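Local atomic coordinates of endoglucanase E-5 (Thermobifida fusca, PDB entry 2CKS), a protein that hydrolyses internal beta-1,4-glucosidic linkages in cellulose, lichenin and cereal beta-D-glucans, acting through this family 5 glycoside hydrolase catalytic domain. Residues C42-S47 against G286-S291; Y53-D58 against Q298-K303; A146-Y151 against G171-S176. One frame throughout, in Å; residues are numbered along the deposited sequence.

Contact 1: C42-S47 against G286-S291; sequences CLTDSS and GPWSGS. With ZN (zinc ion), chain D.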
ATOM      1  N   CYS A  42      12.328   6.712  11.068  0.50  9.06           N
ATOM      2  CA  CYS A  42      12.742   5.455  10.445  0.50  8.89           C
ATOM      3  C   CYS A  42      12.957   5.567   8.943  0.50  8.75           C
ATOM      4  O   CYS A  42      13.340   4.592   8.305  0.50  9.24           O
ATOM      5  CB  CYS A  42      11.698   4.367  10.694  0.50  9.04           C
ATOM      6  SG  CYS A  42      11.752   3.711  12.364  0.50  9.05           S
ATOM      7  N   LEU A  43      12.687   6.739   8.378  1.00  8.20           N
ATOM      8  CA  LEU A  43      12.779   6.942   6.933  1.00  8.16           C
ATOM      9  C   LEU A  43      13.898   7.932   6.649  1.00  8.42           C
ATOM     10  O   LEU A  43      13.717   9.131   6.689  1.00  8.65           O
ATOM     11  CB  LEU A  43      11.446   7.443   6.377  1.00  8.33           C
ATOM     12  CG  LEU A  43      10.214   6.648   6.816  1.00  7.68           C
ATOM     13  CD1 LEU A  43       8.954   7.302   6.288  1.00  9.44           C
ATOM     14  CD2 LEU A  43      10.315   5.219   6.354  1.00  8.50           C
ATOM     15  N   THR A  44      15.077   7.386   6.410  1.00  8.58           N
ATOM     16  CA  THR A  44      16.277   8.176   6.210  1.00  8.72           C
ATOM     17  C   THR A  44      16.966   7.756   4.930  1.00  8.22           C
ATOM     18  O   THR A  44      16.612   6.759   4.303  1.00  7.72           O
ATOM     19  CB  THR A  44      17.265   7.989   7.398  1.00  8.92           C
ATOM     20  OG1 THR A  44      17.702   6.623   7.476  1.00  9.08           O
ATOM     21  CG2 THR A  44      16.601   8.248   8.745  1.00  9.90           C
ATOM     22  N   ASP A  45      17.976   8.518   4.534  0.70  8.40           N
ATOM     23  CA  ASP A  45      18.795   8.121   3.393  0.70  8.38           C
ATOM     24  C   ASP A  45      19.284   6.692   3.602  0.70  8.12           C
ATOM     25  O   ASP A  45      19.161   5.851   2.715  0.70  7.89           O
ATOM     26  CB  ASP A  45      19.989   9.066   3.223  0.70  8.70           C
ATOM     27  CG  ASP A  45      21.094   8.463   2.372  0.70  9.59           C
ATOM     28  OD1 ASP A  45      20.848   8.147   1.189  0.70 11.13           O
ATOM     29  OD2 ASP A  45      22.251   8.250   2.795  0.70 13.23           O
ATOM     30  N   SER A  46      19.820   6.408   4.785  1.00  7.91           N
ATOM     31  CA  SER A  46      20.347   5.080   5.069  1.00  8.09           C
ATOM     32  C   SER A  46      19.297   3.957   5.004  1.00  7.53           C
ATOM     33  O   SER A  46      19.531   2.917   4.382  1.00  6.87           O
ATOM     34  CB  SER A  46      21.035   5.073   6.428  1.00  8.64           C
ATOM     35  OG  SER A  46      21.724   3.863   6.617  1.00 11.38           O
ATOM     36  N   SER A  47      18.150   4.151   5.645  1.00  6.76           N
ATOM     37  CA  SER A  47      17.140   3.089   5.695  1.00  6.42           C
ATOM     38  C   SER A  47      16.484   2.855   4.345  1.00  5.98           C
ATOM     39  O   SER A  47      16.138   1.721   4.006  1.00  5.78           O
ATOM     40  CB  SER A  47      16.070   3.367   6.755  1.00  6.69           C
ATOM     41  OG  SER A  47      15.173   4.377   6.342  1.00  6.38           O
ATOM     42  N   GLY A 286      20.432   2.027  12.162  1.00 14.16           N
ATOM     43  CA  GLY A 286      20.610   0.694  11.623  1.00 14.18           C
ATOM     44  C   GLY A 286      21.312  -0.234  12.601  1.00 14.48           C
ATOM     45  O   GLY A 286      21.357   0.054  13.797  1.00 15.04           O
ATOM     46  N   PRO A 287      21.843  -1.357  12.121  1.00 14.38           N
ATOM     47  CA  PRO A 287      21.763  -1.771  10.713  1.00 13.79           C
ATOM     48  C   PRO A 287      20.347  -2.167  10.316  1.00 12.73           C
ATOM     49  O   PRO A 287      19.491  -2.377  11.171  1.00 11.62           O
ATOM     50  CB  PRO A 287      22.702  -2.986  10.647  1.00 14.40           C
ATOM     51  CG  PRO A 287      22.767  -3.506  12.030  1.00 14.98           C
ATOM     52  CD  PRO A 287      22.583  -2.331  12.943  1.00 14.76           C
ATOM     53  N   TRP A 288      20.108  -2.258   9.015  1.00 12.10           N
ATOM     54  CA  TRP A 288      18.773  -2.530   8.484  1.00 11.65           C
ATOM     55  C   TRP A 288      18.651  -3.971   8.030  1.00 12.26           C
ATOM     56  O   TRP A 288      17.848  -4.299   7.172  1.00 11.94           O
ATOM     57  CB  TRP A 288      18.469  -1.569   7.342  1.00 11.47           C
ATOM     58  CG  TRP A 288      18.854  -0.162   7.672  1.00 10.77           C
ATOM     59  CD1 TRP A 288      19.903   0.543   7.159  1.00  9.65           C
ATOM     60  CD2 TRP A 288      18.210   0.711   8.610  1.00 10.05           C
ATOM     61  NE1 TRP A 288      19.942   1.801   7.704  1.00 10.96           N
ATOM     62  CE2 TRP A 288      18.910   1.935   8.595  1.00 10.19           C
ATOM     63  CE3 TRP A 288      17.095   0.590   9.447  1.00 10.65           C
ATOM     64  CZ2 TRP A 288      18.548   3.017   9.399  1.00 10.66           C
ATOM     65  CZ3 TRP A 288      16.734   1.673  10.236  1.00 10.59           C
ATOM     66  CH2 TRP A 288      17.462   2.867  10.209  1.00  9.81           C
ATOM     67  N   SER A 289      19.430  -4.831   8.670  1.00 13.00           N
ATOM     68  CA  SER A 289      19.435  -6.253   8.398  1.00 13.71           C
ATOM     69  C   SER A 289      19.992  -6.983   9.620  1.00 13.46           C
ATOM     70  O   SER A 289      20.349  -6.359  10.625  1.00 13.83           O
ATOM     71  CB  SER A 289      20.330  -6.520   7.201  1.00 13.99           C
ATOM     72  OG  SER A 289      21.658  -6.132   7.515  1.00 16.67           O
ATOM     73  N   GLY A 290      20.070  -8.303   9.527  1.00 12.89           N
ATOM     74  CA  GLY A 290      20.724  -9.096  10.548  1.00 12.77           C
ATOM     75  C   GLY A 290      20.027  -9.049  11.894  1.00 12.37           C
ATOM     76  O   GLY A 290      18.821  -9.260  11.990  1.00 12.31           O
ATOM     77  N   SER A 291      20.798  -8.765  12.938  1.00 11.98           N
ATOM     78  CA  SER A 291      20.310  -8.794  14.317  1.00 11.88           C
ATOM     79  C   SER A 291      19.267  -7.725  14.661  1.00 10.86           C
ATOM     80  O   SER A 291      18.635  -7.801  15.712  1.00 10.87           O
ATOM     81  CB  SER A 291      21.491  -8.674  15.289  1.00 12.39           C
ATOM     82  OG  SER A 291      22.157  -7.432  15.146  1.00 15.76           O
TER
HETATM   83 ZN    ZN D1432      22.012   7.271   0.006  1.00  9.06          ZN

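Contact 2: Y53-D58 against Q298-K303; sequences YDWKAD and QWVRSK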
ATOM      1  N   TYR A  53      18.401  -1.066  -2.267  1.00  8.50           N
ATOM      2  CA  TYR A  53      19.616  -1.699  -2.781  1.00  9.27           C
ATOM      3  C   TYR A  53      19.924  -3.047  -2.147  1.00  9.86           C
ATOM      4  O   TYR A  53      20.521  -3.894  -2.797  1.00 10.66           O
ATOM      5  CB  TYR A  53      20.824  -0.785  -2.575  1.00  9.61           C
ATOM      6  CG  TYR A  53      20.676   0.647  -3.046  1.00 10.16           C
ATOM      7  CD1 TYR A  53      21.291   1.682  -2.343  1.00 12.82           C
ATOM      8  CD2 TYR A  53      19.951   0.976  -4.195  1.00 11.73           C
ATOM      9  CE1 TYR A  53      21.184   2.998  -2.755  1.00 13.00           C
ATOM     10  CE2 TYR A  53      19.835   2.299  -4.613  1.00 11.99           C
ATOM     11  CZ  TYR A  53      20.457   3.301  -3.893  1.00 12.97           C
ATOM     12  OH  TYR A  53      20.350   4.619  -4.292  1.00 14.11           O
ATOM     13  N   ASP A  54      19.582  -3.225  -0.870  1.00  9.52           N
ATOM     14  CA  ASP A  54      19.883  -4.469  -0.158  1.00  9.99           C
ATOM     15  C   ASP A  54      18.681  -5.409  -0.114  1.00  9.53           C
ATOM     16  O   ASP A  54      18.802  -6.602  -0.408  1.00 10.33           O
ATOM     17  CB  ASP A  54      20.360  -4.180   1.264  1.00  9.88           C
ATOM     18  CG  ASP A  54      21.611  -3.338   1.306  0.60 11.57           C
ATOM     19  OD1 ASP A  54      22.394  -3.363   0.330  0.60 14.80           O
ATOM     20  OD2 ASP A  54      21.890  -2.621   2.287  0.60 13.78           O
ATOM     21  N   TRP A  55      17.524  -4.876   0.270  1.00  8.79           N
ATOM     22  CA  TRP A  55      16.299  -5.671   0.333  1.00  8.35           C
ATOM     23  C   TRP A  55      15.732  -5.976  -1.050  1.00  8.59           C
ATOM     24  O   TRP A  55      14.978  -6.924  -1.198  1.00  8.34           O
ATOM     25  CB  TRP A  55      15.222  -4.958   1.159  1.00  7.80           C
ATOM     26  CG  TRP A  55      15.472  -4.883   2.645  1.00  7.80           C
ATOM     27  CD1 TRP A  55      16.640  -4.557   3.279  1.00  8.20           C
ATOM     28  CD2 TRP A  55      14.507  -5.084   3.673  1.00  6.54           C
ATOM     29  NE1 TRP A  55      16.457  -4.579   4.640  1.00  8.78           N
ATOM     30  CE2 TRP A  55      15.156  -4.900   4.910  1.00  7.32           C
ATOM     31  CE3 TRP A  55      13.153  -5.430   3.680  1.00  7.65           C
ATOM     32  CZ2 TRP A  55      14.494  -5.040   6.131  1.00  7.14           C
ATOM     33  CZ3 TRP A  55      12.500  -5.561   4.897  1.00  7.62           C
ATOM     34  CH2 TRP A  55      13.169  -5.368   6.102  1.00  7.48           C
ATOM     35  N   LYS A  56      16.071  -5.146  -2.035  1.00  8.46           N
ATOM     36  CA  LYS A  56      15.602  -5.300  -3.418  1.00  9.05           C
ATOM     37  C   LYS A  56      14.096  -5.126  -3.549  1.00  8.67           C
ATOM     38  O   LYS A  56      13.457  -5.793  -4.356  1.00  9.02           O
ATOM     39  CB  LYS A  56      16.022  -6.654  -4.023  1.00  9.60           C
ATOM     40  CG  LYS A  56      17.498  -6.971  -3.886  1.00 12.02           C
ATOM     41  CD  LYS A  56      18.373  -5.863  -4.451  1.00 14.68           C
ATOM     42  CE  LYS A  56      19.752  -6.375  -4.849  0.50 14.89           C
ATOM     43  NZ  LYS A  56      20.697  -5.262  -5.151  0.50 15.85           N
ATOM     44  N   ALA A  57      13.521  -4.244  -2.741  1.00  7.61           N
ATOM     45  CA  ALA A  57      12.108  -3.890  -2.891  1.00  7.30           C
ATOM     46  C   ALA A  57      11.877  -3.226  -4.241  1.00  6.41           C
ATOM     47  O   ALA A  57      12.735  -2.501  -4.724  1.00  6.86           O
ATOM     48  CB  ALA A  57      11.683  -2.962  -1.785  1.00  7.25           C
ATOM     49  N   ASP A  58      10.717  -3.491  -4.838  1.00  5.78           N
ATOM     50  CA  ASP A  58      10.268  -2.811  -6.056  1.00  5.78           C
ATOM     51  C   ASP A  58       9.534  -1.502  -5.783  1.00  5.45           C
ATOM     52  O   ASP A  58       9.464  -0.624  -6.637  1.00  5.01           O
ATOM     53  CB  ASP A  58       9.281  -3.692  -6.818  1.00  6.04           C
ATOM     54  CG  ASP A  58       9.872  -4.989  -7.268  0.80  7.55           C
ATOM     55  OD1 ASP A  58      10.952  -4.945  -7.895  0.80  9.31           O
ATOM     56  OD2 ASP A  58       9.328  -6.102  -7.049  0.80  7.86           O
ATOM     57  N   GLN A 298      12.991 -10.700   8.918  1.00  8.02           N
ATOM     58  CA  GLN A 298      13.873 -11.621   8.211  1.00  9.10           C
ATOM     59  C   GLN A 298      13.091 -12.375   7.136  1.00  8.50           C
ATOM     60  O   GLN A 298      13.600 -12.592   6.044  1.00  9.36           O
ATOM     61  CB  GLN A 298      14.565 -12.605   9.154  1.00 10.31           C
ATOM     62  CG  GLN A 298      15.653 -13.440   8.451  1.00 13.31           C
ATOM     63  CD  GLN A 298      16.647 -12.598   7.629  1.00 17.57           C
ATOM     64  OE1 GLN A 298      17.476 -11.880   8.193  1.00 20.47           O
ATOM     65  NE2 GLN A 298      16.543 -12.673   6.292  1.00 20.23           N
ATOM     66  N   TRP A 299      11.851 -12.737   7.455  1.00  8.02           N
ATOM     67  CA  TRP A 299      10.990 -13.479   6.546  1.00  7.65           C
ATOM     68  C   TRP A 299      10.720 -12.664   5.293  1.00  7.60           C
ATOM     69  O   TRP A 299      10.906 -13.156   4.191  1.00  7.66           O
ATOM     70  CB  TRP A 299       9.687 -13.860   7.253  1.00  7.32           C
ATOM     71  CG  TRP A 299       8.679 -14.540   6.411  1.00  8.22           C
ATOM     72  CD1 TRP A 299       8.575 -15.876   6.182  1.00  9.72           C
ATOM     73  CD2 TRP A 299       7.606 -13.925   5.702  1.00  8.47           C
ATOM     74  NE1 TRP A 299       7.502 -16.136   5.361  1.00  9.55           N
ATOM     75  CE2 TRP A 299       6.883 -14.951   5.060  1.00  9.49           C
ATOM     76  CE3 TRP A 299       7.169 -12.606   5.554  1.00  9.41           C
ATOM     77  CZ2 TRP A 299       5.761 -14.697   4.274  1.00  8.78           C
ATOM     78  CZ3 TRP A 299       6.049 -12.357   4.770  1.00  8.40           C
ATOM     79  CH2 TRP A 299       5.367 -13.396   4.138  1.00  9.50           C
ATOM     80  N   VAL A 300      10.317 -11.407   5.450  1.00  7.21           N
ATOM     81  CA  VAL A 300       9.985 -10.604   4.272  1.00  7.29           C
ATOM     82  C   VAL A 300      11.218 -10.204   3.459  1.00  8.34           C
ATOM     83  O   VAL A 300      11.165 -10.163   2.229  1.00  8.35           O
ATOM     84  CB  VAL A 300       9.094  -9.369   4.607  1.00  6.99           C
ATOM     85  CG1 VAL A 300       9.880  -8.267   5.314  1.00  5.97           C
ATOM     86  CG2 VAL A 300       8.467  -8.818   3.360  1.00  6.84           C
ATOM     87  N   ARG A 301      12.321  -9.920   4.143  0.50  8.77           N
ATOM     88  CA  ARG A 301      13.559  -9.564   3.465  0.50  9.58           C
ATOM     89  C   ARG A 301      13.998 -10.722   2.580  0.50 10.03           C
ATOM     90  O   ARG A 301      14.427 -10.513   1.450  0.50  9.71           O
ATOM     91  CB  ARG A 301      14.649  -9.212   4.480  0.50  9.74           C
ATOM     92  CG  ARG A 301      15.931  -8.680   3.866  0.50 10.77           C
ATOM     93  CD  ARG A 301      16.902  -8.135   4.899  0.50 11.69           C
ATOM     94  NE  ARG A 301      18.222  -7.858   4.337  0.50 13.52           N
ATOM     95  CZ  ARG A 301      19.151  -8.775   4.061  0.50 14.34           C
ATOM     96  NH1 ARG A 301      18.930 -10.068   4.281  0.50 15.54           N
ATOM     97  NH2 ARG A 301      20.320  -8.386   3.555  0.50 14.43           N
ATOM     98  N   SER A 302      13.852 -11.940   3.089  1.00 10.52           N
ATOM     99  CA  SER A 302      14.217 -13.131   2.334  1.00 12.16           C
ATOM    100  C   SER A 302      13.318 -13.313   1.114  1.00 12.37           C
ATOM    101  O   SER A 302      13.804 -13.683   0.052  1.00 12.94           O
ATOM    102  CB  SER A 302      14.183 -14.357   3.231  1.00 12.67           C
ATOM    103  OG  SER A 302      15.297 -14.317   4.102  1.00 16.64           O
ATOM    104  N   LYS A 303      12.027 -13.012   1.254  1.00 12.27           N
ATOM    105  CA  LYS A 303      11.114 -13.082   0.112  1.00 12.29           C
ATOM    106  C   LYS A 303      11.527 -12.083  -0.951  1.00 12.07           C
ATOM    107  O   LYS A 303      11.565 -12.414  -2.127  1.00 12.44           O
ATOM    108  CB  LYS A 303       9.659 -12.798   0.503  1.00 12.51           C
ATOM    109  CG  LYS A 303       9.026 -13.768   1.478  1.00 13.94           C
ATOM    110  CD  LYS A 303       9.050 -15.206   0.995  1.00 15.47           C
ATOM    111  CE  LYS A 303       8.109 -16.057   1.838  1.00 17.09           C
ATOM    112  NZ  LYS A 303       8.589 -17.434   2.057  1.00 19.27           N
TER

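Contact 3: A146-Y151 against G171-S176; sequences ASIKSY and GTRGWS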
ATOM      1  N   ALA A 146     -21.281   0.797  -2.233  1.00  7.77           N
ATOM      2  CA  ALA A 146     -21.763   1.914  -3.054  1.00  7.74           C
ATOM      3  C   ALA A 146     -21.221   3.273  -2.605  1.00  7.64           C
ATOM      4  O   ALA A 146     -20.951   4.135  -3.435  1.00  8.12           O
ATOM      5  CB  ALA A 146     -23.282   1.938  -3.114  1.00  8.36           C
ATOM      6  N   SER A 147     -21.056   3.471  -1.301  0.50  7.58           N
ATOM      7  CA  SER A 147     -20.550   4.745  -0.805  0.50  7.80           C
ATOM      8  C   SER A 147     -19.052   4.878  -1.064  0.50  7.43           C
ATOM      9  O   SER A 147     -18.571   5.978  -1.302  0.50  7.56           O
ATOM     10  CB  SER A 147     -20.866   4.928   0.678  0.50  7.88           C
ATOM     11  OG  SER A 147     -19.994   4.169   1.483  0.50  9.10           O
ATOM     12  N   ILE A 148     -18.319   3.764  -1.026  1.00  7.11           N
ATOM     13  CA  ILE A 148     -16.889   3.800  -1.361  1.00  6.68           C
ATOM     14  C   ILE A 148     -16.728   4.114  -2.834  1.00  6.49           C
ATOM     15  O   ILE A 148     -15.902   4.929  -3.203  1.00  6.27           O
ATOM     16  CB  ILE A 148     -16.176   2.486  -0.997  1.00  6.81           C
ATOM     17  CG1 ILE A 148     -16.239   2.250   0.510  1.00  7.02           C
ATOM     18  CG2 ILE A 148     -14.713   2.541  -1.463  1.00  7.73           C
ATOM     19  CD1 ILE A 148     -15.889   0.839   0.904  1.00  7.30           C
ATOM     20  N   LYS A 149     -17.562   3.499  -3.662  1.00  6.61           N
ATOM     21  CA  LYS A 149     -17.554   3.753  -5.094  1.00  7.05           C
ATOM     22  C   LYS A 149     -17.834   5.236  -5.395  1.00  7.04           C
ATOM     23  O   LYS A 149     -17.159   5.843  -6.202  1.00  7.24           O
ATOM     24  CB  LYS A 149     -18.592   2.846  -5.786  1.00  7.29           C
ATOM     25  CG  LYS A 149     -18.780   3.124  -7.273  1.00 10.03           C
ATOM     26  CD  LYS A 149     -19.885   2.274  -7.874  1.00 12.27           C
ATOM     27  CE  LYS A 149     -20.675   3.018  -8.942  1.00 14.79           C
ATOM     28  NZ  LYS A 149     -19.910   3.060 -10.211  1.00 17.51           N
ATOM     29  N   SER A 150     -18.830   5.820  -4.741  0.50  7.20           N
ATOM     30  CA  SER A 150     -19.154   7.225  -4.986  0.50  7.11           C
ATOM     31  C   SER A 150     -18.040   8.147  -4.477  0.50  6.89           C
ATOM     32  O   SER A 150     -17.771   9.172  -5.087  0.50  6.67           O
ATOM     33  CB  SER A 150     -20.516   7.606  -4.393  0.50  7.61           C
ATOM     34  OG  SER A 150     -20.565   7.390  -2.996  0.50  8.66           O
ATOM     35  N   TYR A 151     -17.378   7.768  -3.383  1.00  6.64           N
ATOM     36  CA  TYR A 151     -16.225   8.517  -2.890  1.00  6.18           C
ATOM     37  C   TYR A 151     -15.123   8.490  -3.943  1.00  5.70           C
ATOM     38  O   TYR A 151     -14.543   9.522  -4.267  1.00  5.70           O
ATOM     39  CB  TYR A 151     -15.699   7.925  -1.572  1.00  5.90           C
ATOM     40  CG  TYR A 151     -14.304   8.402  -1.211  1.00  6.10           C
ATOM     41  CD1 TYR A 151     -14.098   9.641  -0.602  1.00  5.29           C
ATOM     42  CD2 TYR A 151     -13.188   7.629  -1.498  1.00  5.71           C
ATOM     43  CE1 TYR A 151     -12.814  10.078  -0.280  1.00  5.77           C
ATOM     44  CE2 TYR A 151     -11.914   8.068  -1.200  1.00  5.10           C
ATOM     45  CZ  TYR A 151     -11.727   9.281  -0.589  1.00  4.86           C
ATOM     46  OH  TYR A 151     -10.435   9.673  -0.289  1.00  6.82           O
ATOM     47  N   GLY A 171      -9.644   1.557  -1.976  1.00  5.92           N
ATOM     48  CA  GLY A 171      -9.906   0.745  -0.803  1.00  5.96           C
ATOM     49  C   GLY A 171     -11.236   0.023  -0.918  1.00  6.12           C
ATOM     50  O   GLY A 171     -12.091   0.425  -1.688  1.00  6.25           O
ATOM     51  N   THR A 172     -11.394  -1.048  -0.155  1.00  6.06           N
ATOM     52  CA  THR A 172     -12.593  -1.871  -0.224  1.00  6.44           C
ATOM     53  C   THR A 172     -13.257  -2.019   1.141  1.00  6.86           C
ATOM     54  O   THR A 172     -12.726  -1.591   2.169  1.00  5.78           O
ATOM     55  CB  THR A 172     -12.284  -3.243  -0.886  1.00  6.56           C
ATOM     56  OG1 THR A 172     -11.258  -3.950  -0.178  1.00  7.41           O
ATOM     57  CG2 THR A 172     -11.734  -3.058  -2.297  1.00  7.25           C
ATOM     58  N   ARG A 173     -14.444  -2.602   1.143  1.00  7.29           N
ATOM     59  CA  ARG A 173     -15.239  -2.704   2.363  1.00  7.96           C
ATOM     60  C   ARG A 173     -14.529  -3.472   3.467  1.00  7.94           C
ATOM     61  O   ARG A 173     -13.810  -4.427   3.207  1.00  7.48           O
ATOM     62  CB  ARG A 173     -16.532  -3.445   2.064  1.00  8.56           C
ATOM     63  CG  ARG A 173     -17.604  -2.636   1.438  1.00 11.90           C
ATOM     64  CD  ARG A 173     -18.930  -3.387   1.446  1.00 13.82           C
ATOM     65  NE  ARG A 173     -19.559  -3.408   2.767  1.00 16.00           N
ATOM     66  CZ  ARG A 173     -20.495  -4.278   3.155  1.00 17.31           C
ATOM     67  NH1 ARG A 173     -20.948  -5.226   2.335  1.00 17.69           N
ATOM     68  NH2 ARG A 173     -20.999  -4.191   4.380  1.00 19.18           N
ATOM     69  N   GLY A 174     -14.759  -3.061   4.711  1.00  7.86           N
ATOM     70  CA  GLY A 174     -14.327  -3.841   5.852  1.00  7.94           C
ATOM     71  C   GLY A 174     -12.826  -3.873   6.027  1.00  8.05           C
ATOM     72  O   GLY A 174     -12.205  -4.936   6.020  1.00  8.06           O
ATOM     73  N   TRP A 175     -12.252  -2.692   6.197  1.00  7.76           N
ATOM     74  CA  TRP A 175     -10.805  -2.523   6.309  1.00  7.45           C
ATOM     75  C   TRP A 175     -10.082  -3.116   5.102  1.00  6.67           C
ATOM     76  O   TRP A 175      -9.064  -3.802   5.221  1.00  6.92           O
ATOM     77  CB  TRP A 175     -10.280  -3.108   7.620  1.00  7.63           C
ATOM     78  CG  TRP A 175     -10.860  -2.443   8.807  1.00  9.79           C
ATOM     79  CD1 TRP A 175     -10.392  -1.334   9.435  1.00 11.16           C
ATOM     80  CD2 TRP A 175     -12.044  -2.831   9.502  1.00 12.63           C
ATOM     81  NE1 TRP A 175     -11.198  -1.019  10.501  1.00 13.25           N
ATOM     82  CE2 TRP A 175     -12.228  -1.920  10.561  1.00 13.87           C
ATOM     83  CE3 TRP A 175     -12.961  -3.873   9.354  1.00 14.31           C
ATOM     84  CZ2 TRP A 175     -13.292  -2.019  11.460  1.00 15.60           C
ATOM     85  CZ3 TRP A 175     -14.022  -3.968  10.248  1.00 16.88           C
ATOM     86  CH2 TRP A 175     -14.175  -3.045  11.283  1.00 16.32           C
ATOM     87  N   SER A 176     -10.614  -2.812   3.927  1.00  6.31           N
ATOM     88  CA  SER A 176     -10.062  -3.291   2.665  1.00  5.90           C
ATOM     89  C   SER A 176      -9.881  -4.810   2.667  1.00  6.37           C
ATOM     90  O   SER A 176      -8.863  -5.333   2.223  1.00  6.14           O
ATOM     91  CB  SER A 176      -8.775  -2.542   2.315  1.00  5.91           C
ATOM     92  OG  SER A 176      -9.101  -1.241   1.847  1.00  6.16           O
TER

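Contact 1: C42-S47 against G286-S291
Trp288 meets the first turn of helix 45-54 in two ways, with the face of its indole against Ser47 and with its N-H edge on Ser46. The methylene of Ser47 makes a CH-pi contact, CB lying 3.5 Å from the centroid of the six-membered ring and only 8° off its normal, while the alpha carbon of Ser47 lies over the same face. At the rim, Trp288 NE1 donates to Ser46 OG at 2.9 Å; the bond is nearly straight (166°) and lies almost in the ring plane. Ser46 can accept it because its OG is anti to the backbone N (chi1 -171°), which swings the hydroxyl out to the indole edge. On the opposite face of the indole lies Gly286 CA, where a beta carbon would crowd NE1. An alanine in place of Trp288 would probably open a gap over Ser47 and leave Ser46 OG without its N-H donor.

Serine suits this surface because its methylene can lie flat against the ring while its hydroxyl serves the loop before the helix. Ser47 OG turns back toward that loop, where it donates to Cys42 O (2.7 Å) and accepts from Thr44 N at 3.0 Å. In return Ser47 N is bound by Thr44 OG1 at 3.1 Å. Farther out, Cys42 is tied to Cys282 by a disulfide, Phe277 meets Trp288 edge-to-face, and Asp45 and Asp49 share a zinc ion in this crystal. The reciprocal bonds of Thr44 and Ser47 are a capping box, the classic start of an alpha helix, here the first outer helix of a TIM barrel, covered by the loop that leads into the last one.

Contact 2: Y53-D58 against Q298-K303
Arg301 lays its aliphatic chain across one face of the Trp55 indole, and this is the tight part of the contact. CG stands anti to the backbone N (chi1 -174°) and the chain stays extended to NE, so that CD reaches over the five-membered ring, 3.7 Å from its centroid, as a CH-pi contact; Arg301 CD is also 3.6 Å from Trp55 NE1. From another direction, oblique to the ring, Val300 CG1 touches Trp55 CZ3 at 3.8 Å, and behind it Val300 packs on Trp262 and Lys264 of strand 262-265. A broad indole suits this place, where the first outer helix of the TIM barrel, 45-54, gives way to the next strand beside the last helix, 295-304. Its N-H is used by Trp288 O.

Farther out along Arg301, which is partly exposed and modelled in two conformers, the fit slackens. In the conformer described, the guanidinium stands nearly perpendicular to the indole (89°), with Trp55 NE1 at its edge, and the cation-pi attraction is at most weak, CZ being 5.3 Å from the five-membered ring centroid. Asp54, on the exposed side, then leaves its OD2 6.1 Å from Arg301 NH2, too far for a salt bridge.

Contact 3: A146-Y151 against G171-S176
The backbones come nearest at Ile148 and Thr172, whose CA atoms are 7.2 Å apart, with helix 145-162 facing the turn that follows strand 168-170. Within 146-151 the contact is carried by Ile148, its two branches dividing the work. CG2, anti to the backbone N, meets the carbonyl oxygen of Gly171 at 3.4 Å. The other branch, with CG1 anti to the carbonyl carbon (chi1 -63°), carries CD1 farther along the turn, 3.7 Å from Arg173 N and 3.9 Å from Arg173 CG. Isoleucine suits the place: CG2 branches off at the beta carbon to Gly171, and the longer arm ends in CD1 at Arg173. The cost is polar: Gly171 O is buried with no partner in the model, against a methyl group.

The turn is braced from within. Ser176 OG accepts from Thr172 N at 3.1 Å and also bonds to Asn138 O, while Thr172 points away from the helix and gives its hydroxyl to Ala202 O. A beta carbon on Gly171 would crowd this serine oxygen. Gly174, Trp175 and Ser176 all have positive phi, a short left-handed helical turn with only a weak backbone bond; glycine takes this conformation easily, Trp175 and Ser176 less so. Of its side chain, Arg173 gives the contact CG; its bent chain takes the guanidinium to a salt bridge with Glu188.

Beyond the turn, Trp175 touches Glu139, the probable proton donor. Helix 145-162 links the parallel strands 132-135 and 168-170, so the contact belongs to a beta-alpha-beta crossover of the TIM barrel, packed beside the carboxyl ends of the strands where this fold carries its active site.

All three contacts lie among the helices and loops that surround one eight-stranded TIM barrel. Contacts 1 and 2 share helix 45-54, one at its start and the other at its end; their centres are about 12 Å apart, and each pairs an early segment with a late one. Trp288 of contact 1 and Trp55 of contact 2 touch directly, so the two form one continuous seam outside the barrel, near where its first and last strands meet. Contact 3 falls in sequence between those early and late segments but across the chain's centre, its own centre about 35 Å from that of contact 1 and 31 Å from that of contact 2. It joins near neighbours in sequence, helix 145-162 and the turn after strand 168-170.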